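Local coordinates for regulatory protein SdiA (Escherichia coli, PDB 4LFU) that acts as a LuxR-type quorum-sensing receptor that binds AI-1 autoinducers and DNA, activating transcription of the ftsQAZ cell-division cluster, at residues K182-I187 against N212-N217; H48-T53 against A231-A236. All coordinates share one frame; numbering follows the deposited sequence.

In the fold
The two contacts divide between the inside of the DNA-binding domain and its joint with the autoinducer-binding domain. Contact 1 crosses the first helix of the LuxR-type domain with helix 208-222, which carries part of the predicted helix-turn-helix motif. Contact 2 brings the loop 48-53 of the autoinducer-binding domain against helix 227-237, the next helix along the chain. Their centres lie 18 Å apart and their nearest atoms about 7 Å apart, so they do not touch. Contact 1 sits further out, 29 Å from the centre of the chain against 14 Å for contact 2. Helix 182-192 connects them, since its Leu-188 and Thr-191 pack on Ala-231.

Contact 1: residues K182-I187 against N212-N217; sequences KREKEI and NFHQKN
Within the helix-turn-helix domain of LuxR-type regulators, segment 182-187 of helix 182-192 crosses segment 212-217 of helix 208-222 through His-214, whose ring lies among Arg-183, Glu-184 and Ile-187. The axes of these short segments approach to 9.6 Å at a signed crossing angle of -102°, close to perpendicular. Arg-183 puts its CG over one face of the imidazole, 3.8 Å from the His-214 ring centroid and displaced toward the rim, a CH-pi contact. With CG trans to the backbone N (chi1 177°), its chain bends onward, and Arg-183 NH1 makes a salt bridge to Glu-186 OE1 at 2.9 Å. Ile-187 CD1 comes obliquely to the same ring, 3.5 Å from His-214 CD2, while its CG2 branch meets the amide of Gln-215, which hydrogen bonds Thr-191. No direct hydrogen bond joins the segments; one water does so instead. It donates to Glu-184 OE1 at 2.6 Å, accepts from Asn-217 ND2 at 2.7 Å, and also bonds His-214 ND1 at 2.7 Å. This triple grip holds the water between the helices and probably steadies the rotation of the imidazole. The other carboxylate oxygen, Glu-184 OE2, forms a salt bridge with Lys-221 further along helix 208-222. Helix 197-204, the first helix of the predicted motif, packs beside the crossing, its Ile-200 and Leu-204 touching Ile-187.

Contact 2: residues H48-T53 against A231-A236; sequences HPVPFT and ACYAAA
Tyr-233 OH, 3.6 Å from Pro-51 CA, is hydrogen-bonded to Glu-193 OE1 of the second subunit, so this hydroxyl meets the loop and the partner chain together. Glu-193 of that subunit also packs on Pro-51 and Phe-52. The peptide linking Val-50 to Pro-51 is cis, and both residues touch the tyrosine: Val-50 over a ring face, Pro-51 at the hydroxyl.

Val-50 CG1 is 3.9 Å from the Tyr-233 ring centroid and only 9° off the ring normal, which places the methyl above the ring centre in a CH-pi contact. The torsion that sets CG1 trans to the carbonyl carbon, chi1 -67°, turns this methyl over the ring, and Val-50 CB stands over the same face, 3.7 Å from Tyr-233 CE2. Phe-52 approaches the tyrosine differently: the planes of the Phe-52 and Tyr-233 rings are 89° apart with centroids 5.3 Å apart, and the nearest atoms, Phe-52 CE2 and Tyr-233 CD1, are 3.5 Å from each other. The far rim of the phenylalanine ring, CE1 and CZ, abuts the helix at a methyl and a carbonyl oxygen. Near the ring plane, at its edge, Ala-236 CB lies 3.6 Å from Phe-52 CE1, and Cys-232 O lies 3.4 Å from Phe-52 CZ. That carbonyl already accepts the helical bond from Ala-236 N.

No hydrogen bond runs directly between loop 48-53 and helix 231-236. The two domains therefore meet here through shape and apolar contact, with small alanine and cysteine side chains admitting the Phe-52 ring, while the polar anchoring of Tyr-233 comes from the other subunit, which ties this interdomain joint to the dimer.

Contact 1: residues K182-I187 against N212-N217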
loop_
_atom_site.group_PDB
_atom_site.type_symbol
_atom_site.label_atom_id
_atom_site.label_comp_id
_atom_site.label_asym_id
_atom_site.label_seq_id
_atom_site.Cartn_x
_atom_site.Cartn_y
_atom_site.Cartn_z
ATOM N N LYS A 182 -9.812 -8.288 -20.054
ATOM C CA LYS A 182 -10.698 -8.748 -18.992
ATOM C C LYS A 182 -10.667 -10.268 -18.841
ATOM O O LYS A 182 -10.597 -10.778 -17.729
ATOM C CB LYS A 182 -12.140 -8.319 -19.276
ATOM C CG LYS A 182 -12.506 -6.912 -18.842
ATOM C CD LYS A 182 -14.047 -6.752 -18.724
ATOM C CE LYS A 182 -14.690 -7.813 -17.775
ATOM N NZ LYS A 182 -14.264 -7.714 -16.311
ATOM N N ARG A 183 -10.767 -10.978 -19.963
ATOM C CA ARG A 183 -10.780 -12.444 -19.964
ATOM C C ARG A 183 -9.442 -13.032 -19.517
ATOM O O ARG A 183 -9.413 -14.014 -18.792
ATOM C CB ARG A 183 -11.131 -12.972 -21.357
ATOM C CG ARG A 183 -11.109 -14.485 -21.482
ATOM C CD ARG A 183 -12.130 -15.094 -20.572
ATOM N NE ARG A 183 -12.901 -16.120 -21.256
ATOM C CZ ARG A 183 -14.099 -16.544 -20.866
ATOM N NH1 ARG A 183 -14.673 -16.031 -19.786
ATOM N NH2 ARG A 183 -14.720 -17.481 -21.574
ATOM N N GLU A 184 -8.337 -12.430 -19.951
ATOM C CA GLU A 184 -7.006 -12.836 -19.488
ATOM C C GLU A 184 -6.891 -12.715 -17.964
ATOM O O GLU A 184 -6.525 -13.677 -17.303
ATOM C CB GLU A 184 -5.910 -12.046 -20.225
ATOM C CG GLU A 184 -5.759 -12.512 -21.662
ATOM C CD GLU A 184 -4.770 -11.704 -22.511
ATOM O OE1 GLU A 184 -4.345 -12.257 -23.548
ATOM O OE2 GLU A 184 -4.438 -10.539 -22.182
ATOM N N LYS A 185 -7.238 -11.543 -17.418
ATOM C CA LYS A 185 -7.273 -11.292 -15.967
ATOM C C LYS A 185 -8.159 -12.289 -15.198
ATOM O O LYS A 185 -7.759 -12.810 -14.138
ATOM C CB LYS A 185 -7.704 -9.854 -15.664
ATOM C CG LYS A 185 -6.689 -8.805 -16.081
ATOM C CD LYS A 185 -7.063 -7.416 -15.577
ATOM C CE LYS A 185 -7.122 -6.419 -16.741
ATOM N NZ LYS A 185 -6.461 -5.087 -16.471
ATOM N N GLU A 186 -9.338 -12.589 -15.743
ATOM C CA GLU A 186 -10.238 -13.580 -15.129
ATOM C C GLU A 186 -9.601 -14.970 -15.011
ATOM O O GLU A 186 -9.635 -15.582 -13.952
ATOM C CB GLU A 186 -11.570 -13.640 -15.886
ATOM C CG GLU A 186 -12.500 -14.784 -15.455
ATOM C CD GLU A 186 -13.843 -14.733 -16.175
ATOM O OE1 GLU A 186 -13.841 -14.647 -17.420
ATOM O OE2 GLU A 186 -14.904 -14.759 -15.500
ATOM N N ILE A 187 -9.045 -15.474 -16.106
ATOM C CA ILE A 187 -8.238 -16.700 -16.096
ATOM C C ILE A 187 -7.030 -16.636 -15.130
ATOM O O ILE A 187 -6.729 -17.603 -14.449
ATOM C CB ILE A 187 -7.813 -17.105 -17.544
ATOM C CG1 ILE A 187 -9.024 -17.717 -18.286
ATOM C CG2 ILE A 187 -6.611 -18.118 -17.540
ATOM C CD1 ILE A 187 -8.946 -17.642 -19.786
ATOM N N ASN A 212 -5.588 -22.187 -22.303
ATOM C CA ASN A 212 -4.164 -22.211 -22.631
ATOM C C ASN A 212 -3.784 -21.183 -23.680
ATOM O O ASN A 212 -2.655 -20.681 -23.669
ATOM C CB ASN A 212 -3.697 -23.627 -23.037
ATOM C CG ASN A 212 -3.982 -24.676 -21.947
ATOM O OD1 ASN A 212 -3.944 -24.371 -20.744
ATOM N ND2 ASN A 212 -4.297 -25.903 -22.362
ATOM N N PHE A 213 -4.713 -20.892 -24.589
ATOM C CA PHE A 213 -4.571 -19.794 -25.526
ATOM C C PHE A 213 -4.309 -18.497 -24.771
ATOM O O PHE A 213 -3.317 -17.839 -25.012
ATOM C CB PHE A 213 -5.851 -19.665 -26.373
ATOM C CG PHE A 213 -5.812 -18.566 -27.428
ATOM C CD1 PHE A 213 -4.703 -18.409 -28.279
ATOM C CD2 PHE A 213 -6.908 -17.717 -27.596
ATOM C CE1 PHE A 213 -4.685 -17.409 -29.259
ATOM C CE2 PHE A 213 -6.898 -16.710 -28.587
ATOM C CZ PHE A 213 -5.790 -16.573 -29.419
ATOM N N HIS A 214 -5.207 -18.140 -23.869
ATOM C CA HIS A 214 -5.058 -16.928 -23.051
ATOM C C HIS A 214 -3.775 -16.886 -22.195
ATOM O O HIS A 214 -3.123 -15.845 -22.131
ATOM C CB HIS A 214 -6.312 -16.694 -22.193
ATOM C CG HIS A 214 -7.532 -16.381 -23.003
ATOM N ND1 HIS A 214 -7.658 -15.224 -23.743
ATOM C CD2 HIS A 214 -8.670 -17.084 -23.212
ATOM C CE1 HIS A 214 -8.831 -15.214 -24.348
ATOM N NE2 HIS A 214 -9.464 -16.330 -24.038
ATOM N N GLN A 215 -3.435 -18.019 -21.568
ATOM C CA GLN A 215 -2.205 -18.175 -20.785
ATOM C C GLN A 215 -0.980 -17.816 -21.608
ATOM O O GLN A 215 -0.145 -17.032 -21.171
ATOM C CB GLN A 215 -2.032 -19.605 -20.229
ATOM C CG GLN A 215 -3.077 -20.094 -19.230
ATOM C CD GLN A 215 -3.012 -19.426 -17.865
ATOM O OE1 GLN A 215 -2.363 -18.389 -17.674
ATOM N NE2 GLN A 215 -3.736 -20.004 -16.906
ATOM N N LYS A 216 -0.908 -18.406 -22.794
ATOM C CA LYS A 216 0.125 -18.155 -23.793
ATOM C C LYS A 216 0.278 -16.715 -24.227
ATOM O O LYS A 216 1.404 -16.243 -24.357
ATOM C CB LYS A 216 -0.121 -19.025 -25.024
ATOM C CG LYS A 216 0.791 -20.244 -25.109
ATOM C CD LYS A 216 0.823 -21.049 -23.793
ATOM C CE LYS A 216 2.236 -21.492 -23.432
ATOM N NZ LYS A 216 2.268 -22.151 -22.075
ATOM N N ASN A 217 -0.843 -16.029 -24.454
ATOM C CA ASN A 217 -0.836 -14.613 -24.863
ATOM C C ASN A 217 -0.296 -13.681 -23.770
ATOM O O ASN A 217 0.360 -12.693 -24.069
ATOM C CB ASN A 217 -2.242 -14.130 -25.292
ATOM C CG ASN A 217 -2.781 -14.854 -26.551
ATOM O OD1 ASN A 217 -2.025 -15.448 -27.326
ATOM N ND2 ASN A 217 -4.098 -14.776 -26.760
HETATM O O HOH W 1 -5.889 -13.754 -25.061
#

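Contact 2: residues H48-T53 against A231-A236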
loop_
_atom_site.group_PDB
_atom_site.type_symbol
_atom_site.label_atom_id
_atom_site.label_comp_id
_atom_site.label_asym_id
_atom_site.label_seq_id
_atom_site.Cartn_x
_atom_site.Cartn_y
_atom_site.Cartn_z
ATOM N N HIS A 48 11.170 -1.463 -6.000
ATOM C CA HIS A 48 10.111 -2.083 -6.779
ATOM C C HIS A 48 9.724 -3.457 -6.219
ATOM O O HIS A 48 10.563 -4.153 -5.642
ATOM C CB HIS A 48 10.536 -2.187 -8.240
ATOM C CG HIS A 48 10.557 -0.866 -8.946
ATOM N ND1 HIS A 48 11.375 0.176 -8.554
ATOM C CD2 HIS A 48 9.871 -0.420 -10.025
ATOM C CE1 HIS A 48 11.188 1.207 -9.358
ATOM N NE2 HIS A 48 10.283 0.871 -10.260
ATOM N N PRO A 49 8.444 -3.844 -6.372
ATOM C CA PRO A 49 8.002 -5.135 -5.865
ATOM C C PRO A 49 8.612 -6.311 -6.647
ATOM O O PRO A 49 8.675 -7.417 -6.128
ATOM C CB PRO A 49 6.494 -5.081 -6.073
ATOM C CG PRO A 49 6.336 -4.243 -7.269
ATOM C CD PRO A 49 7.349 -3.130 -7.047
ATOM N N VAL A 50 9.046 -6.071 -7.886
ATOM C CA VAL A 50 9.559 -7.122 -8.789
ATOM C C VAL A 50 10.804 -6.594 -9.496
ATOM O O VAL A 50 10.929 -5.377 -9.670
ATOM C CB VAL A 50 8.503 -7.538 -9.870
ATOM C CG1 VAL A 50 7.311 -8.240 -9.240
ATOM C CG2 VAL A 50 8.034 -6.353 -10.661
ATOM N N PRO A 51 11.734 -7.492 -9.911
ATOM C CA PRO A 51 11.765 -8.966 -9.747
ATOM C C PRO A 51 11.876 -9.377 -8.268
ATOM O O PRO A 51 12.479 -8.635 -7.474
ATOM C CB PRO A 51 13.025 -9.389 -10.521
ATOM C CG PRO A 51 13.350 -8.243 -11.402
ATOM C CD PRO A 51 12.920 -7.013 -10.639
ATOM N N PHE A 52 11.276 -10.513 -7.903
ATOM C CA PHE A 52 11.211 -10.952 -6.499
ATOM C C PHE A 52 12.575 -11.311 -5.936
ATOM O O PHE A 52 12.815 -11.223 -4.730
ATOM C CB PHE A 52 10.297 -12.164 -6.347
ATOM C CG PHE A 52 8.890 -11.924 -6.792
ATOM C CD1 PHE A 52 8.008 -11.217 -5.984
ATOM C CD2 PHE A 52 8.437 -12.423 -8.001
ATOM C CE1 PHE A 52 6.691 -11.018 -6.385
ATOM C CE2 PHE A 52 7.134 -12.227 -8.410
ATOM C CZ PHE A 52 6.263 -11.534 -7.610
ATOM N N THR A 53 13.448 -11.691 -6.855
ATOM C CA THR A 53 14.728 -12.318 -6.596
ATOM C C THR A 53 15.868 -11.299 -6.476
ATOM O O THR A 53 16.815 -11.509 -5.717
ATOM C CB THR A 53 14.971 -13.365 -7.700
ATOM O OG1 THR A 53 14.887 -14.671 -7.118
ATOM C CG2 THR A 53 16.291 -13.158 -8.416
ATOM N N ALA A 231 1.008 -14.870 -12.991
ATOM C CA ALA A 231 0.109 -14.712 -11.860
ATOM C C ALA A 231 0.779 -14.009 -10.672
ATOM O O ALA A 231 0.173 -13.148 -10.033
ATOM C CB ALA A 231 -0.459 -16.078 -11.444
ATOM N N CYS A 232 2.027 -14.372 -10.366
ATOM C CA CYS A 232 2.745 -13.755 -9.223
ATOM C C CYS A 232 3.078 -12.306 -9.446
ATOM O O CYS A 232 2.960 -11.523 -8.539
ATOM C CB CYS A 232 4.023 -14.517 -8.895
ATOM S SG CYS A 232 3.659 -16.084 -8.165
ATOM N N TYR A 233 3.497 -11.956 -10.659
ATOM C CA TYR A 233 3.738 -10.556 -11.018
ATOM C C TYR A 233 2.462 -9.703 -10.932
ATOM O O TYR A 233 2.465 -8.606 -10.344
ATOM C CB TYR A 233 4.385 -10.460 -12.402
ATOM C CG TYR A 233 5.903 -10.541 -12.381
ATOM C CD1 TYR A 233 6.558 -11.620 -11.803
ATOM C CD2 TYR A 233 6.683 -9.526 -12.946
ATOM C CE1 TYR A 233 7.951 -11.701 -11.797
ATOM C CE2 TYR A 233 8.093 -9.593 -12.938
ATOM C CZ TYR A 233 8.710 -10.683 -12.364
ATOM O OH TYR A 233 10.084 -10.762 -12.367
ATOM N N ALA A 234 1.384 -10.233 -11.498
ATOM C CA ALA A 234 0.038 -9.650 -11.383
ATOM C C ALA A 234 -0.454 -9.479 -9.935
ATOM O O ALA A 234 -0.986 -8.430 -9.550
ATOM C CB ALA A 234 -0.934 -10.534 -12.142
ATOM N N ALA A 235 -0.302 -10.542 -9.150
ATOM C CA ALA A 235 -0.646 -10.533 -7.741
ATOM C C ALA A 235 0.194 -9.488 -6.973
ATOM O O ALA A 235 -0.363 -8.714 -6.175
ATOM C CB ALA A 235 -0.461 -11.889 -7.168
ATOM N N ALA A 236 1.510 -9.425 -7.253
ATOM C CA ALA A 236 2.412 -8.523 -6.503
ATOM C C ALA A 236 2.148 -7.038 -6.734
ATOM O O ALA A 236 2.236 -6.230 -5.797
ATOM C CB ALA A 236 3.849 -8.846 -6.793
#